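Local structure of flavoprotein (Thermotoga maritima, 5V8S) at residues P354-G359 against R381-T386. The protein holds a mu-oxo-diiron centre in a metallo-beta-lactamase-like part and probably works as an FMN-binding, electron-transferring oxidoreductase. The protein carries 1 engineered substitution. Residues are numbered along the deposited sequence; the frame is centred on the assembly and turned at random.
Sequences PVLVFG and RILSFT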
ATOM      1  N   PRO A 354     -22.350   0.666  11.772  1.00 21.72           N
ATOM      2  CA  PRO A 354     -23.026   0.455  10.490  1.00 22.51           C
ATOM      3  C   PRO A 354     -22.196   0.935   9.315  1.00 22.32           C
ATOM      4  O   PRO A 354     -21.412   1.882   9.413  1.00 21.61           O
ATOM      5  CB  PRO A 354     -24.302   1.283  10.626  1.00 23.55           C
ATOM      6  CG  PRO A 354     -24.013   2.266  11.691  1.00 24.20           C
ATOM      7  CD  PRO A 354     -23.013   1.687  12.602  1.00 22.77           C
ATOM      8  N   VAL A 355     -22.414   0.276   8.177  1.00 21.14           N
ATOM      9  CA  VAL A 355     -21.670   0.533   6.950  1.00 20.08           C
ATOM     10  C   VAL A 355     -22.637   0.524   5.775  1.00 19.80           C
ATOM     11  O   VAL A 355     -23.583  -0.268   5.742  1.00 22.05           O
ATOM     12  CB  VAL A 355     -20.576  -0.541   6.740  1.00 21.90           C
ATOM     13  CG1 VAL A 355     -19.880  -0.424   5.393  1.00 24.14           C
ATOM     14  CG2 VAL A 355     -19.563  -0.481   7.898  1.00 21.28           C
ATOM     15  N   LEU A 356     -22.386   1.396   4.802  1.00 19.01           N
ATOM     16  CA  LEU A 356     -22.987   1.297   3.477  1.00 19.04           C
ATOM     17  C   LEU A 356     -21.902   0.903   2.492  1.00 18.44           C
ATOM     18  O   LEU A 356     -20.786   1.426   2.560  1.00 19.73           O
ATOM     19  CB  LEU A 356     -23.540   2.641   2.998  1.00 20.09           C
ATOM     20  CG  LEU A 356     -24.688   3.264   3.788  1.00 21.58           C
ATOM     21  CD1 LEU A 356     -25.052   4.623   3.209  1.00 20.38           C
ATOM     22  CD2 LEU A 356     -25.891   2.323   3.814  1.00 22.17           C
ATOM     23  N   VAL A 357     -22.240   0.018   1.553  1.00 18.49           N
ATOM     24  CA  VAL A 357     -21.335  -0.379   0.485  1.00 18.66           C
ATOM     25  C   VAL A 357     -21.959   0.029  -0.840  1.00 19.54           C
ATOM     26  O   VAL A 357     -23.131  -0.271  -1.099  1.00 19.70           O
ATOM     27  CB  VAL A 357     -21.032  -1.888   0.506  1.00 20.25           C
ATOM     28  CG1 VAL A 357     -20.128  -2.268  -0.697  1.00 21.14           C
ATOM     29  CG2 VAL A 357     -20.389  -2.286   1.822  1.00 20.38           C
ATOM     30  N   PHE A 358     -21.196   0.766  -1.633  1.00 17.44           N
ATOM     31  CA  PHE A 358     -21.498   1.044  -3.028  1.00 18.82           C
ATOM     32  C   PHE A 358     -20.442   0.324  -3.852  1.00 19.44           C
ATOM     33  O   PHE A 358     -19.248   0.449  -3.581  1.00 20.46           O
ATOM     34  CB  PHE A 358     -21.417   2.553  -3.318  1.00 20.01           C
ATOM     35  CG  PHE A 358     -22.459   3.391  -2.617  1.00 19.22           C
ATOM     36  CD1 PHE A 358     -22.340   3.701  -1.279  1.00 20.32           C
ATOM     37  CD2 PHE A 358     -23.533   3.912  -3.310  1.00 21.74           C
ATOM     38  CE1 PHE A 358     -23.299   4.488  -0.646  1.00 20.92           C
ATOM     39  CE2 PHE A 358     -24.491   4.692  -2.680  1.00 22.13           C
ATOM     40  CZ  PHE A 358     -24.378   4.981  -1.348  1.00 21.53           C
ATOM     41  N   GLY A 359     -20.859  -0.422  -4.857  1.00 19.69           N
ATOM     42  CA  GLY A 359     -19.889  -1.185  -5.623  1.00 20.12           C
ATOM     43  C   GLY A 359     -20.306  -1.345  -7.063  1.00 20.54           C
ATOM     44  O   GLY A 359     -21.498  -1.460  -7.371  1.00 21.81           O
ATOM     45  N   ARG A 381     -21.610  -3.815  10.538  1.00 29.50           N
ATOM     46  CA  ARG A 381     -22.944  -4.204  10.092  1.00 30.55           C
ATOM     47  C   ARG A 381     -23.259  -3.497   8.781  1.00 27.99           C
ATOM     48  O   ARG A 381     -23.466  -2.278   8.761  1.00 28.29           O
ATOM     49  CB  ARG A 381     -23.979  -3.860  11.155  1.00 33.71           C
ATOM     50  CG  ARG A 381     -23.741  -4.623  12.450  1.00 38.12           C
ATOM     51  CD  ARG A 381     -23.973  -6.115  12.226  1.00 41.49           C
ATOM     52  NE  ARG A 381     -23.744  -6.916  13.420  1.00 45.64           N
ATOM     53  CZ  ARG A 381     -24.523  -6.892  14.493  1.00 49.55           C
ATOM     54  NH1 ARG A 381     -25.576  -6.085  14.533  1.00 51.74           N
ATOM     55  NH2 ARG A 381     -24.244  -7.669  15.533  1.00 48.86           N
ATOM     56  N   ILE A 382     -23.325  -4.266   7.699  1.00 26.95           N
ATOM     57  CA  ILE A 382     -23.622  -3.701   6.384  1.00 25.30           C
ATOM     58  C   ILE A 382     -25.127  -3.505   6.277  1.00 25.12           C
ATOM     59  O   ILE A 382     -25.891  -4.472   6.318  1.00 26.59           O
ATOM     60  CB  ILE A 382     -23.109  -4.599   5.253  1.00 27.06           C
ATOM     61  CG1 ILE A 382     -21.595  -4.792   5.364  1.00 30.96           C
ATOM     62  CG2 ILE A 382     -23.488  -3.973   3.906  1.00 27.01           C
ATOM     63  CD1 ILE A 382     -21.056  -5.856   4.429  1.00 33.35           C
ATOM     64  N   LEU A 383     -25.554  -2.253   6.120  1.00 23.60           N
ATOM     65  CA  LEU A 383     -26.985  -1.975   6.052  1.00 23.83           C
ATOM     66  C   LEU A 383     -27.558  -2.268   4.678  1.00 23.53           C
ATOM     67  O   LEU A 383     -28.693  -2.739   4.568  1.00 24.97           O
ATOM     68  CB  LEU A 383     -27.269  -0.517   6.396  1.00 24.68           C
ATOM     69  CG  LEU A 383     -26.769  -0.056   7.751  1.00 25.47           C
ATOM     70  CD1 LEU A 383     -27.249   1.376   7.986  1.00 26.76           C
ATOM     71  CD2 LEU A 383     -27.288  -0.976   8.837  1.00 26.60           C
ATOM     72  N   SER A 384     -26.802  -1.974   3.629  1.00 22.72           N
ATOM     73  CA  SER A 384     -27.262  -2.239   2.277  1.00 22.54           C
ATOM     74  C   SER A 384     -26.075  -2.204   1.338  1.00 22.24           C
ATOM     75  O   SER A 384     -25.007  -1.673   1.663  1.00 21.35           O
ATOM     76  CB  SER A 384     -28.304  -1.219   1.797  1.00 23.47           C
ATOM     77  OG  SER A 384     -27.717   0.059   1.630  1.00 24.33           O
ATOM     78  N   PHE A 385     -26.319  -2.743   0.144  1.00 23.56           N
ATOM     79  CA  PHE A 385     -25.421  -2.667  -0.998  1.00 25.27           C
ATOM     80  C   PHE A 385     -26.129  -1.914  -2.117  1.00 25.74           C
ATOM     81  O   PHE A 385     -27.299  -2.193  -2.421  1.00 27.31           O
ATOM     82  CB  PHE A 385     -25.049  -4.066  -1.487  1.00 28.44           C
ATOM     83  CG  PHE A 385     -24.192  -4.054  -2.710  1.00 32.37           C
ATOM     84  CD1 PHE A 385     -22.817  -3.965  -2.602  1.00 34.43           C
ATOM     85  CD2 PHE A 385     -24.762  -4.100  -3.972  1.00 33.39           C
ATOM     86  CE1 PHE A 385     -22.022  -3.941  -3.737  1.00 35.18           C
ATOM     87  CE2 PHE A 385     -23.977  -4.076  -5.103  1.00 34.18           C
ATOM     88  CZ  PHE A 385     -22.603  -3.994  -4.987  1.00 34.50           C
ATOM     89  N   THR A 386     -25.428  -0.956  -2.717  1.00 24.03           N
ATOM     90  CA  THR A 386     -25.951  -0.163  -3.827  1.00 23.36           C
ATOM     91  C   THR A 386     -25.006  -0.280  -5.010  1.00 23.32           C
ATOM     92  O   THR A 386     -23.800  -0.065  -4.879  1.00 23.14           O
ATOM     93  CB  THR A 386     -26.103   1.314  -3.429  1.00 24.38           C
ATOM     94  OG1 THR A 386     -26.971   1.424  -2.295  1.00 25.32           O
ATOM     95  CG2 THR A 386     -26.676   2.136  -4.564  1.00 24.95           C
TER
HETATM   96  O   HOH W   1     -25.539   1.103   0.005  1.00 22.44           O
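Val355 is gripped through both its backbone N and its O by the neighbouring parallel strand: its N donates to Arg381 O at 2.8 Å, and its O accepts an almost straight bond from Leu383 N (N-H...O 172°). The next pair is out of step, since Val357 N reaches Ser384 O, at 3.2 Å, and Val357 O takes Thr386 N. Two steps along 354-359 thus match three along 381-386, a beta bulge in which Leu383 has helix-like backbone angles (-80°/-38°). Regular pairing continues with Gly359 N to Thr386 O.

At the bulge, Leu383 lays its CG and methyls against Pro354 CB, while Leu356 CD2 comes to 3.6 Å from Ser384 OG. A water bonds to Ser384 OG, to Thr386 OG1 at 2.7 Å and to Val357 O. Thr386 CB stands beside Phe358 CD2 at 3.7 Å, the two side chains pointing the same way. On the face that carries Val355, Val357 and Ile382, Phe385, with CG anti to the backbone N, brings CD1 to 3.7 Å from Val357 CG1.

Helix 395-409 covers the Leu356 and Thr386 face, and strand 322-327 bonds the far side of 354-359. This is the last strand pair of the flavodoxin-like 2-1-3-4-5 sheet; Val357 O accepts two hydrogen bonds, from Thr386 N and from the water, while the bulge leaves the buried Ser384 N without a partner in the model.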